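Local coordinates for SusD family protein (PDB 7KV1) that probably binds beta-glucan at the cell surface of a gut Bacteroides, as a SusD-family glycan-binding protein, at residues T90-Q93 with N94-M97; Y156-L159 with W160-G164; P338-L341 with E342-Q345; K467-F470 with D471-A475. All blocks are in the same frame, centred on the assembly; numbering follows the deposited sequence.

Contact 1: T90-Q93 with N94-M97; sequences TDMQ and NWHM
Met92 folds its whole side chain over one face of the Trp95 indole, a Met-aromatic contact made at the very start of a helix, with the methionine itself in the N-cap position. CG is anti to the carbonyl carbon (chi1 -61°), and two further bends of the chain curl it above the ring. CB rests 3.6 Å from Trp95 CE3, and CG makes a CH-pi contact 3.9 Å from the centroid of the six-membered ring. SD hangs at a distance above the same ring, almost on its normal, while CE comes back down over the rim of the same face, 3.7 Å from Trp95 CE2. The indole is further enclosed by Phe336, edge-to-face, and by Ile73 and Asp74 of helix 71-76, which seats helix 93-99 on the protein. Met92 O serves the first turn: it accepts His96 N and, more weakly, Trp95 N. Met97 N binds Gln93 O at 2.8 Å, and the Gln93 and Met97 side chains run side by side, Gln93 CG 3.7 Å from Met97 SD. Asn94 runs beside Met92, its OD1 3.6 Å from Met92 CE; its amide ND2 is held by Thr108 O, which ties the helix start to a later loop. The His96 ring turns an edge to the incoming loop, CD2 lying 3.1 Å from Asp91 O, in the ring plane.

Contact 2: Y156-L159 with W160-G164; sequences YNML and WHYFG
Asn157 reaches forward along helix 138-162 to His161, one turn on. Its CB leads away from that turn, but with CG anti to the backbone N (chi1 177°) the amide swings back. CG stands 3.7 Å from His161 ND1, and OD1 comes up beside the imidazole at its ND1-CE1 edge, close to the ring plane and 3.0 Å from His161 CE1, the amide and ring planes nearly perpendicular. OD1 also lies in the plane of the Trp160 indole at its edge, 3.4 Å from CE3. The other tip atom, ND2, is hydrogen-bonded to Glu239 of helix 230-244. His161 ND1 donates to Asn157 O at 3.0 Å, from above the carbonyl plane, while His161 N reaches that oxygen from the opposite face. Apolar pairs flank the turn: Met158 CG meets Tyr162 CD2 at 4.1 Å, and Leu159 CD2 touches Phe163 CD2. Near the helix end Leu159 O accepts both Phe163 N and Gly164 N, and Gly164 departs with positive phi. In this alpha-helical, TPR-type domain, the bond from side-chain ND1 to a backbone carbonyl, with Tyr243 stacked on the ring, restrains the buried imidazole and implies a proton on ND1, the carbonyl oxygen doubly gripped.

Contact 3: P338-L341 with E342-Q345; sequences PMRL and ETYQ
Van der Waals contact joins Met339 to Thr343 and the Leu341 side chain to the Gln345 amide. Met339 CG, anti to its own N (chi1 -169°), runs across Thr343 at about a right angle and meets CB at 3.8 Å; its SD then touches the CG2 methyl. Met339 is roofed by Ile376 and Leu378 of strand 376-378, and the Thr343 hydroxyl, turned from the sulfur, is bound by Asn81 O. On the solvent side the extended Gln345 chain brings its amide beside the branched end of Leu341, NE2 lying 3.5 Å from CG.

Electrostatic contact is looser. Glu342 bends at chi2 and turns back toward the residue before the helix, so that OE1 stands 3.5 Å from Arg340 CB. From there OE1 is 4.0 Å from Arg340 NE, at the edge of the guanidinium, too far for a salt bridge, though the opposite charges probably attract weakly; the two planes are steeply inclined, 82° apart. The guanidinium has its own partner in a cation-pi contact with Trp83.

Among hydrogen bonds, Arg340 O takes Thr343 N and Tyr344 N, both weakly, and Leu341 O takes Gln345 N at 2.8 Å. A water accepts from Leu341 N at 3.0 Å and donates weakly to Glu342 OE1, linking one of the first amides of the helix to a carboxylate.

Together these contacts describe the N-terminal turn of the short helix 341-345: Arg340 occupies the N-cap position, and the carboxylate of Glu342, close to the first amides, would probably interact favourably with the positive end of the helix dipole.

Contact 4: K467-F470 with D471-A475; sequences KRYF and DLVRA
Four backbone bonds from residue i+4 to i carry the turn, from Asp471 N to Lys467 O at 2.9 Å through to Arg474 N on Phe470 O. Arg468 lays its guanidinium against Leu472, whose CD2 sits 3.6 Å from CZ, over the centre of one face. A bend at chi2 (59°) turns the arginine forward along the helix, toward the next turn, and its edge nitrogens are bound by Asp80, Ser484 and Asn485. One residue on, the methyl CG2 of Val473 makes a CH-pi contact over one face of the Tyr469 ring, 3.9 Å from its centroid, and the phenol hydroxyl is paired with Trp503. These are i to i+4 side-chain contacts along helix 468-474, a short helix buried in the alpha-helical SusD fold. On another side Asp471 is gripped by charge: Arg474 NE donates to OD1 at 2.8 Å on its anti side, 30° out of the carboxylate plane, with NH2 adding a weaker bond. The other oxygen, OD2, is salt-bridged to Arg458, and Arg474 NH1 to Glu417, so that buried charges alternate in sign. One water donates both to Asp471 OD1, at 2.9 Å, and to Lys467 O, at 3.2 Å.

Contacts 2 and 4 are the pair that meet: the ring of Phe470 is edge-to-face with both His161 and Tyr162, with CZ of Tyr162 and CZ of Phe470 3.5 Å apart and His161 CD2 3.6 Å from Phe470 CG. This joins the N-terminal starch-binding-associated part of the chain to its SusD-family part near the centre of the molecule, the two contact centres about 14 Å apart. Contacts 1 and 3 lie farther out, their centres each about 20 Å from the chain centre and about 20 Å from one another. Contact 3 is about 28 Å from contact 2, centre to centre. The cobalt hexammine pocket is formed by other residues, among them Phe266 and Tyr408, and includes none from the four contacts.

Contact 1: T90-Q93 with N94-M97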
# COMPACT_ATOMS: atom_id res chain seq x y z
N THR A 90 -4.36 22.95 9.18
CA THR A 90 -3.66 23.54 7.99
C THR A 90 -2.26 22.93 7.84
O THR A 90 -1.59 23.25 6.84
CB THR A 90 -3.54 25.07 8.05
OG1 THR A 90 -2.73 25.39 9.18
CG2 THR A 90 -4.86 25.78 8.18
N ASP A 91 -1.87 22.04 8.75
CA ASP A 91 -0.56 21.34 8.71
C ASP A 91 -0.76 20.10 7.81
O ASP A 91 -1.53 19.21 8.18
CB ASP A 91 -0.06 21.08 10.14
CG ASP A 91 1.43 20.73 10.21
OD1 ASP A 91 2.11 21.03 9.25
OD2 ASP A 91 1.88 20.15 11.21
N MET A 92 -0.13 20.07 6.64
CA MET A 92 -0.51 19.17 5.51
C MET A 92 -2.01 19.32 5.26
O MET A 92 -2.78 18.35 5.36
CB MET A 92 -0.15 17.70 5.77
CG MET A 92 1.35 17.50 5.96
SD MET A 92 2.36 18.13 4.60
CE MET A 92 2.00 17.00 3.26
N GLN A 93 -2.40 20.54 4.95
CA GLN A 93 -3.80 20.88 4.63
C GLN A 93 -4.35 19.89 3.56
O GLN A 93 -5.52 19.50 3.68
CB GLN A 93 -3.83 22.34 4.20
CG GLN A 93 -5.15 22.76 3.61
CD GLN A 93 -5.14 24.26 3.44
OE1 GLN A 93 -5.33 24.98 4.40
NE2 GLN A 93 -4.86 24.73 2.23
N ASN A 94 -3.54 19.50 2.58
CA ASN A 94 -4.01 18.58 1.49
C ASN A 94 -4.49 17.28 2.13
O ASN A 94 -5.58 16.79 1.75
CB ASN A 94 -2.95 18.38 0.41
CG ASN A 94 -1.66 17.78 0.91
OD1 ASN A 94 -1.24 18.08 2.03
ND2 ASN A 94 -1.11 16.84 0.15
N TRP A 95 -3.75 16.75 3.11
CA TRP A 95 -4.15 15.49 3.80
C TRP A 95 -5.46 15.71 4.56
O TRP A 95 -6.36 14.84 4.44
CB TRP A 95 -3.08 14.97 4.75
CG TRP A 95 -1.81 14.50 4.11
CD1 TRP A 95 -1.53 14.35 2.78
CD2 TRP A 95 -0.62 14.17 4.83
NE1 TRP A 95 -0.23 13.91 2.63
CE2 TRP A 95 0.34 13.77 3.88
CE3 TRP A 95 -0.29 14.12 6.19
CZ2 TRP A 95 1.62 13.38 4.25
CZ3 TRP A 95 0.98 13.73 6.55
CH2 TRP A 95 1.91 13.34 5.60
N HIS A 96 -5.60 16.83 5.29
CA HIS A 96 -6.86 17.14 6.02
C HIS A 96 -8.02 17.22 5.03
O HIS A 96 -9.11 16.72 5.34
CB HIS A 96 -6.73 18.41 6.86
CG HIS A 96 -5.86 18.21 8.05
ND1 HIS A 96 -6.32 17.61 9.20
CD2 HIS A 96 -4.55 18.44 8.25
CE1 HIS A 96 -5.34 17.53 10.08
NE2 HIS A 96 -4.25 18.00 9.52
N MET A 97 -7.82 17.83 3.88
CA MET A 97 -8.92 18.03 2.90
C MET A 97 -9.30 16.68 2.22
O MET A 97 -10.48 16.47 2.00
CB MET A 97 -8.54 19.11 1.90
CG MET A 97 -8.55 20.49 2.57
SD MET A 97 -8.00 21.82 1.52
CE MET A 97 -9.46 22.03 0.51

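Contact 2: Y156-L159 with W160-G164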
# COMPACT_ATOMS: atom_id res chain seq x y z
N TYR A 156 1.81 2.50 -12.45
CA TYR A 156 0.52 2.84 -13.07
C TYR A 156 -0.59 2.45 -12.10
O TYR A 156 -1.66 3.12 -12.07
CB TYR A 156 0.34 2.16 -14.42
CG TYR A 156 0.79 3.02 -15.57
CD1 TYR A 156 0.15 4.22 -15.84
CD2 TYR A 156 1.87 2.64 -16.37
CE1 TYR A 156 0.56 5.02 -16.89
CE2 TYR A 156 2.27 3.43 -17.44
CZ TYR A 156 1.62 4.63 -17.68
OH TYR A 156 2.04 5.47 -18.68
N ASN A 157 -0.37 1.37 -11.35
CA ASN A 157 -1.40 0.86 -10.42
C ASN A 157 -1.68 1.93 -9.35
O ASN A 157 -2.84 2.11 -8.95
CB ASN A 157 -0.94 -0.47 -9.81
CG ASN A 157 -1.93 -0.99 -8.80
OD1 ASN A 157 -3.14 -1.05 -9.08
ND2 ASN A 157 -1.41 -1.35 -7.63
N MET A 158 -0.63 2.59 -8.86
CA MET A 158 -0.75 3.70 -7.89
C MET A 158 -1.54 4.86 -8.51
O MET A 158 -2.53 5.31 -7.90
CB MET A 158 0.64 4.17 -7.44
CG MET A 158 0.61 5.01 -6.20
SD MET A 158 2.31 5.36 -5.67
CE MET A 158 2.89 3.72 -5.24
N LEU A 159 -1.19 5.29 -9.71
CA LEU A 159 -1.92 6.36 -10.45
C LEU A 159 -3.39 5.99 -10.57
O LEU A 159 -4.26 6.84 -10.32
CB LEU A 159 -1.30 6.55 -11.83
CG LEU A 159 0.06 7.23 -11.84
CD1 LEU A 159 0.73 7.04 -13.20
CD2 LEU A 159 -0.05 8.72 -11.49
N TRP A 160 -3.65 4.77 -11.02
CA TRP A 160 -5.01 4.26 -11.27
C TRP A 160 -5.79 4.29 -9.97
O TRP A 160 -6.94 4.75 -10.00
CB TRP A 160 -4.92 2.84 -11.84
CG TRP A 160 -6.22 2.14 -12.04
CD1 TRP A 160 -7.26 2.49 -12.83
CD2 TRP A 160 -6.57 0.86 -11.47
NE1 TRP A 160 -8.27 1.55 -12.75
CE2 TRP A 160 -7.87 0.54 -11.93
CE3 TRP A 160 -5.96 0.01 -10.55
CZ2 TRP A 160 -8.55 -0.60 -11.51
CZ3 TRP A 160 -6.60 -1.16 -10.20
CH2 TRP A 160 -7.88 -1.46 -10.67
N HIS A 161 -5.20 3.85 -8.86
CA HIS A 161 -5.92 3.78 -7.55
C HIS A 161 -6.34 5.18 -7.09
O HIS A 161 -7.46 5.32 -6.56
CB HIS A 161 -5.07 3.09 -6.47
CG HIS A 161 -5.27 1.62 -6.31
ND1 HIS A 161 -4.75 0.70 -7.19
CD2 HIS A 161 -5.93 0.90 -5.37
CE1 HIS A 161 -5.03 -0.52 -6.77
NE2 HIS A 161 -5.79 -0.42 -5.67
N TYR A 162 -5.44 6.16 -7.22
CA TYR A 162 -5.63 7.53 -6.63
C TYR A 162 -6.39 8.42 -7.62
O TYR A 162 -7.43 8.98 -7.20
CB TYR A 162 -4.29 8.14 -6.18
CG TYR A 162 -3.85 7.56 -4.87
CD1 TYR A 162 -4.47 7.90 -3.69
CD2 TYR A 162 -2.88 6.58 -4.83
CE1 TYR A 162 -4.10 7.31 -2.48
CE2 TYR A 162 -2.50 6.00 -3.64
CZ TYR A 162 -3.12 6.35 -2.47
OH TYR A 162 -2.77 5.73 -1.31
N PHE A 163 -5.91 8.53 -8.87
CA PHE A 163 -6.44 9.49 -9.87
C PHE A 163 -7.38 8.82 -10.89
O PHE A 163 -8.24 9.54 -11.46
CB PHE A 163 -5.30 10.20 -10.58
CG PHE A 163 -4.36 10.91 -9.66
CD1 PHE A 163 -4.68 12.17 -9.15
CD2 PHE A 163 -3.18 10.31 -9.25
CE1 PHE A 163 -3.82 12.82 -8.27
CE2 PHE A 163 -2.31 10.97 -8.39
CZ PHE A 163 -2.66 12.20 -7.86
N GLY A 164 -7.21 7.53 -11.17
CA GLY A 164 -8.11 6.81 -12.11
C GLY A 164 -7.88 7.16 -13.58
O GLY A 164 -7.28 6.33 -14.30

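Contact 3: P338-L341 with E342-Q345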
# COMPACT_ATOMS: atom_id res chain seq x y z
N PRO A 338 -2.47 10.13 14.39
CA PRO A 338 -3.00 9.64 15.65
C PRO A 338 -3.94 8.48 15.31
O PRO A 338 -4.80 8.62 14.39
CB PRO A 338 -3.82 10.77 16.27
CG PRO A 338 -3.51 11.98 15.46
CD PRO A 338 -2.72 11.56 14.23
N MET A 339 -3.78 7.38 16.02
CA MET A 339 -4.70 6.22 15.89
C MET A 339 -6.02 6.52 16.61
O MET A 339 -6.01 6.89 17.83
CB MET A 339 -4.10 4.93 16.44
CG MET A 339 -4.96 3.74 16.04
SD MET A 339 -4.22 2.23 16.49
CE MET A 339 -2.88 2.25 15.31
N ARG A 340 -7.14 6.24 15.94
CA ARG A 340 -8.48 6.46 16.56
C ARG A 340 -8.67 5.47 17.70
O ARG A 340 -8.20 4.31 17.59
CB ARG A 340 -9.63 6.34 15.55
CG ARG A 340 -9.53 7.40 14.48
CD ARG A 340 -10.32 7.14 13.20
NE ARG A 340 -11.74 7.29 13.37
CZ ARG A 340 -12.57 7.77 12.43
NH1 ARG A 340 -12.11 8.23 11.28
NH2 ARG A 340 -13.85 7.86 12.72
N LEU A 341 -9.37 5.91 18.74
CA LEU A 341 -9.72 5.04 19.90
C LEU A 341 -10.55 3.85 19.41
O LEU A 341 -10.38 2.73 19.91
CB LEU A 341 -10.50 5.87 20.94
CG LEU A 341 -10.93 5.11 22.21
CD1 LEU A 341 -9.74 4.42 22.89
CD2 LEU A 341 -11.63 6.06 23.19
N GLU A 342 -11.44 4.09 18.47
CA GLU A 342 -12.31 3.06 17.86
C GLU A 342 -11.41 1.97 17.24
O GLU A 342 -11.73 0.79 17.32
CB GLU A 342 -13.25 3.77 16.88
CG GLU A 342 -14.09 4.92 17.51
CD GLU A 342 -13.48 6.27 17.96
OE1 GLU A 342 -12.58 6.83 17.29
OE2 GLU A 342 -13.97 6.82 18.99
N THR A 343 -10.27 2.33 16.67
CA THR A 343 -9.33 1.33 16.09
C THR A 343 -8.71 0.46 17.20
O THR A 343 -8.50 -0.77 16.98
CB THR A 343 -8.27 2.02 15.24
OG1 THR A 343 -8.98 2.93 14.40
CG2 THR A 343 -7.44 1.06 14.42
N TYR A 344 -8.32 1.07 18.31
CA TYR A 344 -7.82 0.29 19.47
C TYR A 344 -8.96 -0.62 19.94
O TYR A 344 -8.76 -1.84 20.14
CB TYR A 344 -7.28 1.22 20.55
CG TYR A 344 -6.89 0.51 21.81
CD1 TYR A 344 -5.65 -0.10 21.94
CD2 TYR A 344 -7.79 0.39 22.85
CE1 TYR A 344 -5.30 -0.79 23.10
CE2 TYR A 344 -7.46 -0.28 24.02
CZ TYR A 344 -6.22 -0.88 24.13
OH TYR A 344 -5.92 -1.58 25.26
N GLN A 345 -10.16 -0.07 20.12
CA GLN A 345 -11.29 -0.81 20.77
C GLN A 345 -11.87 -1.93 19.89
O GLN A 345 -12.52 -2.82 20.45
CB GLN A 345 -12.40 0.17 21.17
CG GLN A 345 -11.95 1.15 22.23
CD GLN A 345 -13.02 2.17 22.55
OE1 GLN A 345 -13.85 2.54 21.72
NE2 GLN A 345 -12.97 2.66 23.77
O HOH W 1 -10.25 8.79 18.61

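Contact 4: K467-F470 with D471-A475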
# COMPACT_ATOMS: atom_id res chain seq x y z
N LYS A 467 -4.35 -0.50 3.46
CA LYS A 467 -5.29 -1.44 2.80
C LYS A 467 -6.75 -0.99 2.99
O LYS A 467 -7.57 -1.17 2.07
CB LYS A 467 -5.12 -2.86 3.34
CG LYS A 467 -3.69 -3.37 3.27
CD LYS A 467 -3.12 -3.59 1.87
CE LYS A 467 -1.65 -3.95 1.94
NZ LYS A 467 -1.05 -4.30 0.63
N ARG A 468 -7.06 -0.45 4.16
CA ARG A 468 -8.45 -0.31 4.63
C ARG A 468 -9.24 0.58 3.68
O ARG A 468 -10.38 0.20 3.38
CB ARG A 468 -8.44 0.23 6.05
CG ARG A 468 -9.81 0.50 6.64
CD ARG A 468 -10.71 -0.70 6.70
NE ARG A 468 -11.89 -0.28 7.42
CZ ARG A 468 -13.03 -0.97 7.59
NH1 ARG A 468 -13.19 -2.14 7.00
NH2 ARG A 468 -13.99 -0.44 8.33
N TYR A 469 -8.71 1.75 3.29
CA TYR A 469 -9.49 2.67 2.41
C TYR A 469 -9.86 1.98 1.09
O TYR A 469 -11.06 1.98 0.73
CB TYR A 469 -8.76 3.98 2.17
CG TYR A 469 -9.45 4.82 1.14
CD1 TYR A 469 -10.70 5.37 1.40
CD2 TYR A 469 -8.85 5.08 -0.07
CE1 TYR A 469 -11.36 6.13 0.45
CE2 TYR A 469 -9.48 5.86 -1.03
CZ TYR A 469 -10.74 6.37 -0.77
OH TYR A 469 -11.37 7.12 -1.71
N PHE A 470 -8.88 1.44 0.36
CA PHE A 470 -9.12 0.70 -0.90
C PHE A 470 -10.08 -0.49 -0.68
O PHE A 470 -10.95 -0.67 -1.56
CB PHE A 470 -7.82 0.29 -1.57
CG PHE A 470 -6.99 1.49 -1.96
CD1 PHE A 470 -7.58 2.60 -2.55
CD2 PHE A 470 -5.63 1.52 -1.69
CE1 PHE A 470 -6.82 3.71 -2.89
CE2 PHE A 470 -4.88 2.63 -2.02
CZ PHE A 470 -5.47 3.72 -2.61
N ASP A 471 -10.00 -1.20 0.44
CA ASP A 471 -10.96 -2.30 0.75
C ASP A 471 -12.38 -1.73 0.91
O ASP A 471 -13.34 -2.39 0.42
CB ASP A 471 -10.57 -3.13 1.97
CG ASP A 471 -9.38 -4.03 1.68
OD1 ASP A 471 -9.12 -4.30 0.46
OD2 ASP A 471 -8.69 -4.43 2.66
N LEU A 472 -12.55 -0.58 1.56
CA LEU A 472 -13.90 -0.00 1.77
C LEU A 472 -14.47 0.41 0.40
O LEU A 472 -15.64 0.14 0.15
CB LEU A 472 -13.84 1.19 2.73
CG LEU A 472 -13.66 0.85 4.20
CD1 LEU A 472 -13.30 2.11 5.00
CD2 LEU A 472 -14.91 0.20 4.75
N VAL A 473 -13.66 0.97 -0.48
CA VAL A 473 -14.14 1.47 -1.81
C VAL A 473 -14.57 0.31 -2.70
O VAL A 473 -15.66 0.40 -3.32
CB VAL A 473 -13.08 2.32 -2.51
CG1 VAL A 473 -13.51 2.66 -3.94
CG2 VAL A 473 -12.78 3.58 -1.70
N ARG A 474 -13.75 -0.73 -2.78
CA ARG A 474 -14.03 -1.87 -3.69
C ARG A 474 -15.25 -2.64 -3.18
O ARG A 474 -15.94 -3.28 -4.03
CB ARG A 474 -12.78 -2.73 -3.84
CG ARG A 474 -12.45 -3.64 -2.67
CD ARG A 474 -11.09 -4.28 -2.88
NE ARG A 474 -10.72 -5.10 -1.75
CZ ARG A 474 -11.21 -6.33 -1.51
NH1 ARG A 474 -12.10 -6.87 -2.32
NH2 ARG A 474 -10.78 -7.01 -0.46
N ALA A 475 -15.49 -2.60 -1.87
CA ALA A 475 -16.60 -3.31 -1.18
C ALA A 475 -17.94 -2.73 -1.62
O ALA A 475 -18.93 -3.44 -1.48
CB ALA A 475 -16.47 -3.29 0.32
O HOH W 2 -6.41 -3.46 0.08